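Long-range contacts in glucoamylase (Thermoanaerobacterium thermosaccharolyticum, PDB 1LF6), which hydrolyses terminal alpha-1,4-linked glucose units from the non-reducing ends of glucan chains, releasing beta-D-glucose, as a family 15 glycoside hydrolase: residues Y152-P157 with N229-A234; V348-I353 with I402-R407; E438-Y443 with Y502-G507. All coordinates share one frame; numbering follows the deposited sequence.

Interaction 1 (Y152-P157 with N229-A234)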
ATOM      1  N   TYR A 152      27.973   7.212 -10.795  1.00 34.73           N
ATOM      2  CA  TYR A 152      27.067   8.321 -11.054  1.00 33.42           C
ATOM      3  C   TYR A 152      25.715   8.108 -10.385  1.00 31.69           C
ATOM      4  O   TYR A 152      25.225   6.983 -10.283  1.00 30.62           O
ATOM      5  CB  TYR A 152      26.875   8.513 -12.563  1.00 35.29           C
ATOM      6  CG  TYR A 152      28.170   8.580 -13.345  1.00 37.14           C
ATOM      7  CD1 TYR A 152      28.812   7.417 -13.767  1.00 36.98           C
ATOM      8  CD2 TYR A 152      28.764   9.807 -13.648  1.00 37.36           C
ATOM      9  CE1 TYR A 152      30.013   7.471 -14.471  1.00 37.05           C
ATOM     10  CE2 TYR A 152      29.967   9.874 -14.350  1.00 37.22           C
ATOM     11  CZ  TYR A 152      30.586   8.700 -14.757  1.00 38.10           C
ATOM     12  OH  TYR A 152      31.781   8.755 -15.440  1.00 38.10           O
ATOM     13  N   LEU A 153      25.123   9.207  -9.930  1.00 31.09           N
ATOM     14  CA  LEU A 153      23.827   9.183  -9.267  1.00 30.48           C
ATOM     15  C   LEU A 153      22.800   9.833 -10.187  1.00 29.29           C
ATOM     16  O   LEU A 153      23.013  10.946 -10.672  1.00 29.37           O
ATOM     17  CB  LEU A 153      23.903   9.956  -7.946  1.00 31.40           C
ATOM     18  CG  LEU A 153      22.648   9.979  -7.066  1.00 32.60           C
ATOM     19  CD1 LEU A 153      22.326   8.566  -6.613  1.00 34.46           C
ATOM     20  CD2 LEU A 153      22.874  10.883  -5.860  1.00 32.92           C
ATOM     21  N   ALA A 154      21.691   9.138 -10.427  1.00 28.12           N
ATOM     22  CA  ALA A 154      20.631   9.656 -11.291  1.00 27.68           C
ATOM     23  C   ALA A 154      19.349   9.851 -10.493  1.00 27.63           C
ATOM     24  O   ALA A 154      18.726   8.888 -10.050  1.00 28.33           O
ATOM     25  CB  ALA A 154      20.386   8.703 -12.454  1.00 26.51           C
ATOM     26  N   TYR A 155      18.974  11.111 -10.307  1.00 28.25           N
ATOM     27  CA  TYR A 155      17.775  11.477  -9.566  1.00 28.85           C
ATOM     28  C   TYR A 155      16.671  11.868 -10.543  1.00 30.05           C
ATOM     29  O   TYR A 155      16.851  12.778 -11.350  1.00 31.31           O
ATOM     30  CB  TYR A 155      18.091  12.652  -8.634  1.00 27.98           C
ATOM     31  CG  TYR A 155      16.881  13.343  -8.048  1.00 28.11           C
ATOM     32  CD1 TYR A 155      15.914  12.625  -7.347  1.00 28.48           C
ATOM     33  CD2 TYR A 155      16.707  14.722  -8.186  1.00 27.75           C
ATOM     34  CE1 TYR A 155      14.804  13.262  -6.796  1.00 27.42           C
ATOM     35  CE2 TYR A 155      15.603  15.367  -7.637  1.00 28.39           C
ATOM     36  CZ  TYR A 155      14.655  14.629  -6.944  1.00 26.75           C
ATOM     37  OH  TYR A 155      13.567  15.263  -6.393  1.00 26.72           O
ATOM     38  N   ASP A 156      15.529  11.188 -10.469  1.00 29.38           N
ATOM     39  CA  ASP A 156      14.415  11.494 -11.363  1.00 28.42           C
ATOM     40  C   ASP A 156      13.229  12.102 -10.622  1.00 28.20           C
ATOM     41  O   ASP A 156      12.417  11.390 -10.033  1.00 27.46           O
ATOM     42  CB  ASP A 156      13.957  10.235 -12.096  1.00 28.85           C
ATOM     43  CG  ASP A 156      12.894  10.527 -13.134  1.00 29.18           C
ATOM     44  OD1 ASP A 156      12.448   9.577 -13.800  1.00 33.25           O
ATOM     45  OD2 ASP A 156      12.506  11.706 -13.290  1.00 28.66           O
ATOM     46  N   PRO A 157      13.110  13.434 -10.645  1.00 27.87           N
ATOM     47  CA  PRO A 157      11.990  14.061  -9.949  1.00 28.03           C
ATOM     48  C   PRO A 157      10.682  14.031 -10.734  1.00 28.40           C
ATOM     49  O   PRO A 157      10.658  14.287 -11.941  1.00 28.37           O
ATOM     50  CB  PRO A 157      12.490  15.481  -9.722  1.00 28.30           C
ATOM     51  CG  PRO A 157      13.286  15.739 -10.957  1.00 28.43           C
ATOM     52  CD  PRO A 157      14.061  14.449 -11.137  1.00 28.00           C
ATOM     53  N   ASN A 229      10.557  16.289 -18.723  1.00 29.15           N
ATOM     54  CA  ASN A 229      10.864  14.990 -18.133  1.00 29.68           C
ATOM     55  C   ASN A 229      12.379  14.973 -17.997  1.00 29.46           C
ATOM     56  O   ASN A 229      13.099  14.565 -18.905  1.00 30.15           O
ATOM     57  CB  ASN A 229      10.397  13.841 -19.030  1.00 30.26           C
ATOM     58  CG  ASN A 229       8.937  13.482 -18.803  1.00 32.58           C
ATOM     59  OD1 ASN A 229       8.035  14.140 -19.311  1.00 31.27           O
ATOM     60  ND2 ASN A 229       8.704  12.439 -18.014  1.00 34.83           N
ATOM     61  N   ILE A 230      12.855  15.429 -16.847  1.00 28.54           N
ATOM     62  CA  ILE A 230      14.283  15.529 -16.609  1.00 28.84           C
ATOM     63  C   ILE A 230      14.875  14.481 -15.678  1.00 29.57           C
ATOM     64  O   ILE A 230      14.164  13.746 -14.998  1.00 28.52           O
ATOM     65  CB  ILE A 230      14.619  16.910 -16.040  1.00 27.35           C
ATOM     66  CG1 ILE A 230      13.971  17.075 -14.665  1.00 28.58           C
ATOM     67  CG2 ILE A 230      14.105  17.992 -16.983  1.00 27.43           C
ATOM     68  CD1 ILE A 230      14.311  18.380 -13.967  1.00 29.87           C
ATOM     69  N   ILE A 231      16.203  14.433 -15.669  1.00 30.73           N
ATOM     70  CA  ILE A 231      16.960  13.523 -14.823  1.00 31.38           C
ATOM     71  C   ILE A 231      18.159  14.312 -14.293  1.00 31.75           C
ATOM     72  O   ILE A 231      18.990  14.804 -15.063  1.00 32.31           O
ATOM     73  CB  ILE A 231      17.448  12.306 -15.623  1.00 32.06           C
ATOM     74  CG1 ILE A 231      16.239  11.544 -16.171  1.00 32.85           C
ATOM     75  CG2 ILE A 231      18.313  11.409 -14.737  1.00 32.96           C
ATOM     76  CD1 ILE A 231      16.596  10.363 -17.019  1.00 36.09           C
ATOM     77  N   GLU A 232      18.228  14.461 -12.978  1.00 29.20           N
ATOM     78  CA  GLU A 232      19.324  15.194 -12.373  1.00 29.66           C
ATOM     79  C   GLU A 232      20.439  14.218 -12.027  1.00 29.05           C
ATOM     80  O   GLU A 232      20.344  13.465 -11.059  1.00 28.99           O
ATOM     81  CB  GLU A 232      18.815  15.956 -11.145  1.00 28.47           C
ATOM     82  CG  GLU A 232      17.713  16.936 -11.528  1.00 28.33           C
ATOM     83  CD  GLU A 232      17.384  17.954 -10.456  1.00 30.26           C
ATOM     84  OE1 GLU A 232      16.882  19.040 -10.823  1.00 30.29           O
ATOM     85  OE2 GLU A 232      17.613  17.679  -9.255  1.00 29.41           O
ATOM     86  N   GLY A 233      21.479  14.218 -12.859  1.00 28.62           N
ATOM     87  CA  GLY A 233      22.604  13.323 -12.665  1.00 29.14           C
ATOM     88  C   GLY A 233      23.823  13.993 -12.064  1.00 29.94           C
ATOM     89  O   GLY A 233      23.995  15.209 -12.162  1.00 30.66           O
ATOM     90  N   ALA A 234      24.670  13.191 -11.430  1.00 31.15           N
ATOM     91  CA  ALA A 234      25.881  13.701 -10.807  1.00 32.18           C
ATOM     92  C   ALA A 234      26.882  12.575 -10.628  1.00 32.82           C
ATOM     93  O   ALA A 234      26.505  11.419 -10.429  1.00 33.68           O
ATOM     94  CB  ALA A 234      25.553  14.331  -9.455  1.00 31.63           C
TER
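Tyr155 and Glu232 sit opposite each other on neighbouring antiparallel strands of the beta-sandwich domain that precedes the catalytic barrel of this glucoamylase. The pairing of 152-157 with 230-234 illustrates how two interior strands of a seven-stranded sheet are joined by backbone hydrogen bonds and by the side chains beside them. Two hydrogen-bonded pairs carry the register: Leu153 with Ala234, where Leu153 N reaches Ala234 O at 2.7 Å, and Tyr155 with Glu232, where Glu232 N gives to Tyr155 O at 2.7 Å. Between them the non-hydrogen-bonded pair Ala154 and Gly233 brings the CA atoms to 4.4 Å, and Gly233 CA adds a CA-H...O contact to Leu153 O.

Tyr155 can be followed outward. Its CB rests 3.4 Å from Glu232 O. CG stands anti to the backbone N (chi1 166°), which carries the ring alongside Glu232, the two side chains pointing the same way. CD2 then meets Glu232 OE2 at 3.3 Å and CE2 meets it slightly farther off, so the carboxylate oxygen lies at the ring edge, while ring and carboxylate planes are turned 63° apart. Pro157 CD covers one ring face toward its rim. At the tip, OH is hydrogen-bonded to Thr188, on a strand of the other sheet.

On the face bearing Ala154, its CB packs against Ile231 CG2, and helix 209-216 lies over that alanine. Beyond the paired residues, Pro157 crosses Ile230 at about a right angle, its CG 4.0 Å from Ile230 CG1.

Interaction 2 (V348-I353 with I402-R407)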
ATOM      1  N   VAL A 348      -7.691  -2.257   8.717  1.00 11.81           N
ATOM      2  CA  VAL A 348      -6.448  -1.739   9.276  1.00 13.02           C
ATOM      3  C   VAL A 348      -6.707  -1.396  10.751  1.00 14.28           C
ATOM      4  O   VAL A 348      -5.919  -1.743  11.623  1.00 17.02           O
ATOM      5  CB  VAL A 348      -5.975  -0.482   8.491  1.00 14.26           C
ATOM      6  CG1 VAL A 348      -4.853   0.244   9.261  1.00 12.69           C
ATOM      7  CG2 VAL A 348      -5.466  -0.905   7.108  1.00 10.30           C
ATOM      8  N   ALA A 349      -7.828  -0.736  11.022  1.00 14.25           N
ATOM      9  CA  ALA A 349      -8.190  -0.377  12.385  1.00 16.14           C
ATOM     10  C   ALA A 349      -8.295  -1.626  13.270  1.00 17.54           C
ATOM     11  O   ALA A 349      -7.913  -1.604  14.443  1.00 18.96           O
ATOM     12  CB  ALA A 349      -9.501   0.374  12.386  1.00 10.69           C
ATOM     13  N   ASN A 350      -8.816  -2.714  12.712  1.00 17.87           N
ATOM     14  CA  ASN A 350      -8.940  -3.942  13.477  1.00 18.76           C
ATOM     15  C   ASN A 350      -7.570  -4.499  13.858  1.00 18.47           C
ATOM     16  O   ASN A 350      -7.410  -5.087  14.935  1.00 17.92           O
ATOM     17  CB  ASN A 350      -9.743  -4.988  12.698  1.00 17.99           C
ATOM     18  CG  ASN A 350     -11.221  -4.673  12.680  1.00 21.30           C
ATOM     19  OD1 ASN A 350     -11.756  -4.119  13.644  1.00 21.13           O
ATOM     20  ND2 ASN A 350     -11.895  -5.033  11.593  1.00 17.24           N
ATOM     21  N   ALA A 351      -6.584  -4.313  12.983  1.00 15.78           N
ATOM     22  CA  ALA A 351      -5.228  -4.780  13.266  1.00 15.78           C
ATOM     23  C   ALA A 351      -4.654  -3.915  14.392  1.00 16.58           C
ATOM     24  O   ALA A 351      -4.033  -4.427  15.316  1.00 16.85           O
ATOM     25  CB  ALA A 351      -4.358  -4.666  12.018  1.00 14.52           C
ATOM     26  N   PHE A 352      -4.862  -2.602  14.312  1.00 16.76           N
ATOM     27  CA  PHE A 352      -4.373  -1.716  15.362  1.00 18.16           C
ATOM     28  C   PHE A 352      -4.991  -2.124  16.698  1.00 18.01           C
ATOM     29  O   PHE A 352      -4.318  -2.126  17.723  1.00 18.98           O
ATOM     30  CB  PHE A 352      -4.729  -0.251  15.055  1.00 15.67           C
ATOM     31  CG  PHE A 352      -3.790   0.417  14.085  1.00 14.53           C
ATOM     32  CD1 PHE A 352      -2.418   0.431  14.325  1.00 14.24           C
ATOM     33  CD2 PHE A 352      -4.277   1.058  12.949  1.00 13.62           C
ATOM     34  CE1 PHE A 352      -1.539   1.076  13.447  1.00 13.98           C
ATOM     35  CE2 PHE A 352      -3.409   1.706  12.064  1.00 13.17           C
ATOM     36  CZ  PHE A 352      -2.041   1.714  12.314  1.00 14.56           C
ATOM     37  N   ILE A 353      -6.275  -2.466  16.683  1.00 19.11           N
ATOM     38  CA  ILE A 353      -6.956  -2.884  17.903  1.00 20.07           C
ATOM     39  C   ILE A 353      -6.306  -4.143  18.455  1.00 19.70           C
ATOM     40  O   ILE A 353      -5.949  -4.204  19.630  1.00 20.62           O
ATOM     41  CB  ILE A 353      -8.450  -3.176  17.656  1.00 20.52           C
ATOM     42  CG1 ILE A 353      -9.175  -1.889  17.247  1.00 21.84           C
ATOM     43  CG2 ILE A 353      -9.085  -3.760  18.917  1.00 22.01           C
ATOM     44  CD1 ILE A 353      -9.105  -0.798  18.285  1.00 26.37           C
ATOM     45  N   ILE A 402     -19.718   1.638  11.367  1.00 15.94           N
ATOM     46  CA  ILE A 402     -20.632   1.434  12.488  1.00 16.86           C
ATOM     47  C   ILE A 402     -20.099   0.304  13.359  1.00 16.91           C
ATOM     48  O   ILE A 402     -20.095   0.403  14.582  1.00 18.15           O
ATOM     49  CB  ILE A 402     -22.056   1.024  12.036  1.00 15.96           C
ATOM     50  CG1 ILE A 402     -22.675   2.100  11.144  1.00 15.83           C
ATOM     51  CG2 ILE A 402     -22.925   0.784  13.271  1.00 14.27           C
ATOM     52  CD1 ILE A 402     -24.027   1.698  10.560  1.00 15.54           C
ATOM     53  N   ILE A 403     -19.661  -0.772  12.712  1.00 16.18           N
ATOM     54  CA  ILE A 403     -19.129  -1.925  13.423  1.00 14.92           C
ATOM     55  C   ILE A 403     -17.896  -1.516  14.230  1.00 15.51           C
ATOM     56  O   ILE A 403     -17.712  -1.966  15.360  1.00 15.33           O
ATOM     57  CB  ILE A 403     -18.766  -3.064  12.436  1.00 16.05           C
ATOM     58  CG1 ILE A 403     -20.019  -3.474  11.647  1.00 15.38           C
ATOM     59  CG2 ILE A 403     -18.206  -4.271  13.193  1.00 13.43           C
ATOM     60  CD1 ILE A 403     -19.757  -4.485  10.553  1.00 15.61           C
ATOM     61  N   LEU A 404     -17.064  -0.652  13.650  1.00 13.64           N
ATOM     62  CA  LEU A 404     -15.860  -0.177  14.324  1.00 13.74           C
ATOM     63  C   LEU A 404     -16.247   0.706  15.523  1.00 14.94           C
ATOM     64  O   LEU A 404     -15.625   0.636  16.574  1.00 14.60           O
ATOM     65  CB  LEU A 404     -14.987   0.623  13.349  1.00 12.07           C
ATOM     66  CG  LEU A 404     -13.635   1.133  13.864  1.00 11.37           C
ATOM     67  CD1 LEU A 404     -12.794  -0.017  14.362  1.00 10.03           C
ATOM     68  CD2 LEU A 404     -12.909   1.873  12.736  1.00 11.41           C
ATOM     69  N   SER A 405     -17.271   1.537  15.353  1.00 15.85           N
ATOM     70  CA  SER A 405     -17.726   2.399  16.431  1.00 18.21           C
ATOM     71  C   SER A 405     -18.125   1.537  17.624  1.00 19.70           C
ATOM     72  O   SER A 405     -17.879   1.887  18.780  1.00 19.56           O
ATOM     73  CB  SER A 405     -18.923   3.238  15.977  1.00 17.58           C
ATOM     74  OG  SER A 405     -18.522   4.220  15.040  1.00 19.71           O
ATOM     75  N   TYR A 406     -18.737   0.397  17.331  1.00 20.61           N
ATOM     76  CA  TYR A 406     -19.166  -0.521  18.370  1.00 21.48           C
ATOM     77  C   TYR A 406     -17.985  -1.156  19.105  1.00 21.19           C
ATOM     78  O   TYR A 406     -17.959  -1.194  20.332  1.00 20.94           O
ATOM     79  CB  TYR A 406     -20.051  -1.619  17.775  1.00 22.58           C
ATOM     80  CG  TYR A 406     -20.196  -2.812  18.683  1.00 25.69           C
ATOM     81  CD1 TYR A 406     -19.439  -3.965  18.475  1.00 25.86           C
ATOM     82  CD2 TYR A 406     -21.038  -2.766  19.794  1.00 27.64           C
ATOM     83  CE1 TYR A 406     -19.509  -5.035  19.350  1.00 29.30           C
ATOM     84  CE2 TYR A 406     -21.116  -3.832  20.678  1.00 29.50           C
ATOM     85  CZ  TYR A 406     -20.345  -4.959  20.451  1.00 31.02           C
ATOM     86  OH  TYR A 406     -20.387  -5.993  21.348  1.00 36.40           O
ATOM     87  N   ARG A 407     -17.013  -1.663  18.356  1.00 22.32           N
ATOM     88  CA  ARG A 407     -15.858  -2.299  18.972  1.00 22.75           C
ATOM     89  C   ARG A 407     -15.000  -1.322  19.770  1.00 21.91           C
ATOM     90  O   ARG A 407     -14.383  -1.701  20.763  1.00 21.49           O
ATOM     91  CB  ARG A 407     -15.015  -3.004  17.908  1.00 25.99           C
ATOM     92  CG  ARG A 407     -15.719  -4.197  17.277  1.00 29.27           C
ATOM     93  CD  ARG A 407     -14.709  -5.127  16.642  1.00 31.02           C
ATOM     94  NE  ARG A 407     -13.807  -5.682  17.643  1.00 30.70           N
ATOM     95  CZ  ARG A 407     -12.508  -5.873  17.450  1.00 30.16           C
ATOM     96  NH1 ARG A 407     -11.955  -5.551  16.289  1.00 31.11           N
ATOM     97  NH2 ARG A 407     -11.762  -6.382  18.419  1.00 29.95           N
TER
HETATM   98  O   HOH W   1      -9.405  -6.549  16.187  1.00 19.11           O
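Arg407 reaches across from helix 395-407 to Asn350 and Ile353 of helix 342-355, while Leu404, one turn earlier, meets Ala349. The two helices belong to the (alpha/alpha) barrel of the family 15 catalytic domain, and their short segments run nearly parallel, 13° apart. With the axes 11.3 Å from each other, this pair shows how side chains can join helices whose backbones do not pack closely.

The apolar part is small and specific. Leu404 ends in a fork whose two methyls both meet the single methyl of Ala349, CD2 to CB at 3.7 Å and CD1 to CB at 3.9 Å. Leu404 swings its CG away from the backbone N, which sends both methyls toward the alanine.

The polar part centres on NH1 of Arg407. It gives a weak hydrogen bond to Asn350 OD1 at 3.0 Å, bent to 126° at the hydrogen. The side chains cross at about a right angle, with amide and guanidinium planes 44° apart. A bend in the arginine at chi3 helps to bring the guanidinium over to the asparagine. The same NH1 gives a second hydrogen bond, 2.7 Å long, to a water in the guanidinium plane; that water donates in turn to Asn350 O. NH1 thus links to both the side chain and the backbone of one residue. The other nitrogen, Arg407 NH2, has a van der Waals contact with the methyl Ile353 CG2 at 3.8 Å, which approaches the guanidinium obliquely.

Helix 358-375 touches both helices, through Ala349 and Ile353 on one and Ser405 on the other. Helix 296-306 packs against Val348, Ala351 and Phe352, and helix 445-464 against Ile402, Ile403, Ser405 and Tyr406.

Interaction 3 (E438-Y443 with Y502-G507). With SO4 (sulfate ion), chain C.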
ATOM      1  N   GLU A 438     -15.636  -3.880  -5.962  1.00 14.27           N
ATOM      2  CA  GLU A 438     -16.042  -2.651  -6.654  1.00 14.97           C
ATOM      3  C   GLU A 438     -16.391  -2.832  -8.128  1.00 15.19           C
ATOM      4  O   GLU A 438     -16.128  -1.940  -8.941  1.00 17.28           O
ATOM      5  CB  GLU A 438     -14.924  -1.618  -6.541  1.00 13.82           C
ATOM      6  CG  GLU A 438     -14.296  -1.535  -5.158  1.00 17.02           C
ATOM      7  CD  GLU A 438     -13.337  -0.372  -5.031  1.00 18.30           C
ATOM      8  OE1 GLU A 438     -12.188  -0.478  -5.514  1.00 20.57           O
ATOM      9  OE2 GLU A 438     -13.744   0.663  -4.465  1.00 16.30           O
ATOM     10  N   GLU A 439     -17.006  -3.957  -8.476  1.00 13.63           N
ATOM     11  CA  GLU A 439     -17.300  -4.227  -9.881  1.00 14.86           C
ATOM     12  C   GLU A 439     -18.741  -4.487 -10.289  1.00 15.43           C
ATOM     13  O   GLU A 439     -19.136  -4.179 -11.413  1.00 19.24           O
ATOM     14  CB  GLU A 439     -16.450  -5.419 -10.336  1.00 12.45           C
ATOM     15  CG  GLU A 439     -14.982  -5.292  -9.944  1.00 11.91           C
ATOM     16  CD  GLU A 439     -14.186  -6.557 -10.217  1.00 11.70           C
ATOM     17  OE1 GLU A 439     -14.730  -7.663 -10.010  1.00 13.03           O
ATOM     18  OE2 GLU A 439     -13.009  -6.445 -10.615  1.00 12.49           O
ATOM     19  N   ILE A 440     -19.537  -5.044  -9.393  1.00 16.35           N
ATOM     20  CA  ILE A 440     -20.903  -5.380  -9.761  1.00 14.81           C
ATOM     21  C   ILE A 440     -21.870  -5.223  -8.600  1.00 15.67           C
ATOM     22  O   ILE A 440     -21.475  -5.333  -7.435  1.00 14.98           O
ATOM     23  CB  ILE A 440     -20.943  -6.832 -10.270  1.00 15.85           C
ATOM     24  CG1 ILE A 440     -22.329  -7.180 -10.810  1.00 17.22           C
ATOM     25  CG2 ILE A 440     -20.513  -7.777  -9.151  1.00 14.80           C
ATOM     26  CD1 ILE A 440     -22.363  -8.537 -11.497  1.00 21.10           C
ATOM     27  N   GLY A 441     -23.135  -4.965  -8.928  1.00 14.39           N
ATOM     28  CA  GLY A 441     -24.151  -4.799  -7.907  1.00 14.60           C
ATOM     29  C   GLY A 441     -25.114  -5.966  -7.795  1.00 15.49           C
ATOM     30  O   GLY A 441     -25.108  -6.880  -8.621  1.00 14.65           O
ATOM     31  N   GLY A 442     -25.953  -5.920  -6.766  1.00 15.45           N
ATOM     32  CA  GLY A 442     -26.922  -6.975  -6.544  1.00 15.20           C
ATOM     33  C   GLY A 442     -26.884  -7.435  -5.102  1.00 14.56           C
ATOM     34  O   GLY A 442     -26.491  -6.679  -4.212  1.00 13.12           O
ATOM     35  N   TYR A 443     -27.291  -8.678  -4.873  1.00 12.96           N
ATOM     36  CA  TYR A 443     -27.295  -9.243  -3.532  1.00 13.42           C
ATOM     37  C   TYR A 443     -26.035 -10.075  -3.352  1.00 14.58           C
ATOM     38  O   TYR A 443     -25.843 -11.094  -4.018  1.00 15.15           O
ATOM     39  CB  TYR A 443     -28.556 -10.086  -3.326  1.00 12.84           C
ATOM     40  CG  TYR A 443     -29.809  -9.279  -3.554  1.00 14.19           C
ATOM     41  CD1 TYR A 443     -30.499  -9.342  -4.765  1.00 12.50           C
ATOM     42  CD2 TYR A 443     -30.264  -8.388  -2.579  1.00 12.88           C
ATOM     43  CE1 TYR A 443     -31.613  -8.531  -5.002  1.00 15.67           C
ATOM     44  CE2 TYR A 443     -31.370  -7.574  -2.806  1.00 16.24           C
ATOM     45  CZ  TYR A 443     -32.038  -7.647  -4.016  1.00 16.39           C
ATOM     46  OH  TYR A 443     -33.109  -6.817  -4.243  1.00 17.53           O
ATOM     47  N   TYR A 502     -23.386 -20.702  -2.047  1.00 15.47           N
ATOM     48  CA  TYR A 502     -23.615 -19.265  -2.122  1.00 14.30           C
ATOM     49  C   TYR A 502     -22.883 -18.827  -3.384  1.00 15.01           C
ATOM     50  O   TYR A 502     -21.771 -19.293  -3.650  1.00 14.68           O
ATOM     51  CB  TYR A 502     -22.992 -18.522  -0.934  1.00 14.22           C
ATOM     52  CG  TYR A 502     -23.721 -18.690   0.384  1.00 14.69           C
ATOM     53  CD1 TYR A 502     -23.197 -19.488   1.399  1.00 12.23           C
ATOM     54  CD2 TYR A 502     -24.945 -18.058   0.608  1.00 14.09           C
ATOM     55  CE1 TYR A 502     -23.876 -19.657   2.608  1.00 16.86           C
ATOM     56  CE2 TYR A 502     -25.634 -18.222   1.808  1.00 15.64           C
ATOM     57  CZ  TYR A 502     -25.094 -19.027   2.804  1.00 16.62           C
ATOM     58  OH  TYR A 502     -25.799 -19.220   3.974  1.00 18.43           O
ATOM     59  N   ILE A 503     -23.496 -17.950  -4.171  1.00 10.25           N
ATOM     60  CA  ILE A 503     -22.837 -17.473  -5.372  1.00 11.15           C
ATOM     61  C   ILE A 503     -22.182 -16.137  -5.045  1.00 11.12           C
ATOM     62  O   ILE A 503     -22.399 -15.589  -3.969  1.00 13.04           O
ATOM     63  CB  ILE A 503     -23.832 -17.307  -6.548  1.00  9.70           C
ATOM     64  CG1 ILE A 503     -24.894 -16.245  -6.229  1.00 10.54           C
ATOM     65  CG2 ILE A 503     -24.482 -18.649  -6.840  1.00 10.83           C
ATOM     66  CD1 ILE A 503     -25.967 -16.086  -7.337  1.00 10.67           C
ATOM     67  N   ARG A 504     -21.372 -15.616  -5.960  1.00 11.21           N
ATOM     68  CA  ARG A 504     -20.708 -14.345  -5.725  1.00 12.78           C
ATOM     69  C   ARG A 504     -21.731 -13.232  -5.521  1.00 13.95           C
ATOM     70  O   ARG A 504     -21.658 -12.468  -4.555  1.00 13.96           O
ATOM     71  CB  ARG A 504     -19.807 -13.973  -6.902  1.00 13.38           C
ATOM     72  CG  ARG A 504     -19.132 -12.622  -6.712  1.00 10.92           C
ATOM     73  CD  ARG A 504     -18.296 -12.202  -7.902  1.00 11.01           C
ATOM     74  NE  ARG A 504     -17.809 -10.829  -7.748  1.00 10.96           N
ATOM     75  CZ  ARG A 504     -17.281 -10.102  -8.727  1.00 12.53           C
ATOM     76  NH1 ARG A 504     -16.873  -8.860  -8.486  1.00  8.36           N
ATOM     77  NH2 ARG A 504     -17.170 -10.612  -9.949  1.00 10.00           N
ATOM     78  N   ILE A 505     -22.685 -13.139  -6.439  1.00 13.62           N
ATOM     79  CA  ILE A 505     -23.697 -12.103  -6.331  1.00 13.79           C
ATOM     80  C   ILE A 505     -24.899 -12.404  -7.227  1.00 14.29           C
ATOM     81  O   ILE A 505     -24.750 -12.862  -8.359  1.00 14.15           O
ATOM     82  CB  ILE A 505     -23.066 -10.725  -6.660  1.00 14.58           C
ATOM     83  CG1 ILE A 505     -24.014  -9.591  -6.264  1.00 13.86           C
ATOM     84  CG2 ILE A 505     -22.686 -10.662  -8.131  1.00 16.73           C
ATOM     85  CD1 ILE A 505     -23.317  -8.254  -6.113  1.00 11.96           C
ATOM     86  N   ALA A 506     -26.091 -12.183  -6.682  1.00 14.37           N
ATOM     87  CA  ALA A 506     -27.342 -12.420  -7.397  1.00 16.70           C
ATOM     88  C   ALA A 506     -27.874 -11.099  -7.945  1.00 18.37           C
ATOM     89  O   ALA A 506     -27.843 -10.081  -7.256  1.00 18.68           O
ATOM     90  CB  ALA A 506     -28.366 -13.047  -6.451  1.00 14.36           C
ATOM     91  N   GLY A 507     -28.367 -11.119  -9.180  1.00 22.59           N
ATOM     92  CA  GLY A 507     -28.890  -9.905  -9.790  1.00 26.76           C
ATOM     93  C   GLY A 507     -30.372  -9.693  -9.533  1.00 28.99           C
ATOM     94  O   GLY A 507     -30.858  -8.562  -9.528  1.00 32.05           O
TER
HETATM   95  S   SO4 C 950     -34.670  -7.332  -7.603  1.00 56.50           S
HETATM   96  O1  SO4 C 950     -33.228  -7.028  -7.694  1.00 54.77           O
HETATM   97  O2  SO4 C 950     -35.418  -6.428  -8.507  1.00 55.89           O
HETATM   98  O3  SO4 C 950     -34.910  -8.732  -8.008  1.00 54.47           O
HETATM   99  O4  SO4 C 950     -35.134  -7.138  -6.216  1.00 54.36           O
HETATM  100  O   HOH W   2     -16.500  -8.647 -11.884  1.00 16.66           O
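At the edge of the active site, Glu439, next to the probable proton donor Glu438, meets Arg504 in a salt bridge. Arg504 NH1 donates to Glu439 OE1 at 2.9 Å; the oxygen receives it on its anti lone pair and lies 24° out of the guanidinium plane. A water in that plane accepts from Arg504 NH2 and donates to Glu439 OE1, closing a second link. NH1 also salt-bridges Glu435, the likely proton acceptor, an arrangement consistent with Glu439 positioning, from the second shell, the arginine that pairs with Glu435.

Ile440 CG2 lies over one guanidinium face, offset toward its rim, and reaches Ile505 CG2 at 3.8 Å. With CG1 anti to the backbone N (chi1 -168°), Ile505 extends its CD1 to within 3.4 Å of Gly441 C.

Farther along, Tyr443 and Ala506 make a single antiparallel bridge, with Tyr443 N to Ala506 O at 2.8 Å and Ala506 N to Tyr443 O at 2.9 Å. Gly442 CA adds a CA-H...O contact to Ala506 O at 3.3 Å. Tyr443 OH donates to O4 of a sulfate probably left from crystallisation.

The loop leads into helix 445-464; strand 516-519 touches Ile440 and Arg504, while helix 468-489 packs against Tyr443 and Tyr502.

How the interactions relate
The three contacts follow one another along the chain, each closing before the next opens, and divide between two structural units. Interaction 1 joins neighbouring strands of the seven-stranded sheet in the N-terminal beta domain; interactions 2 and 3 lie in the helical catalytic domain, on the opposite side of the chain's centre. The centre of interaction 1 is about 44 Å from that of interaction 2 and 48 Å from that of interaction 3. Interactions 2 and 3 are closer, 25 Å between centres, and helix 445-464 connects their surroundings: it packs on 402-407 and follows 438-443. Of the three, interaction 3 holds the probable proton donor, Glu438, whereas interactions 1 and 2 are structural packing within the beta sandwich and the helical barrel.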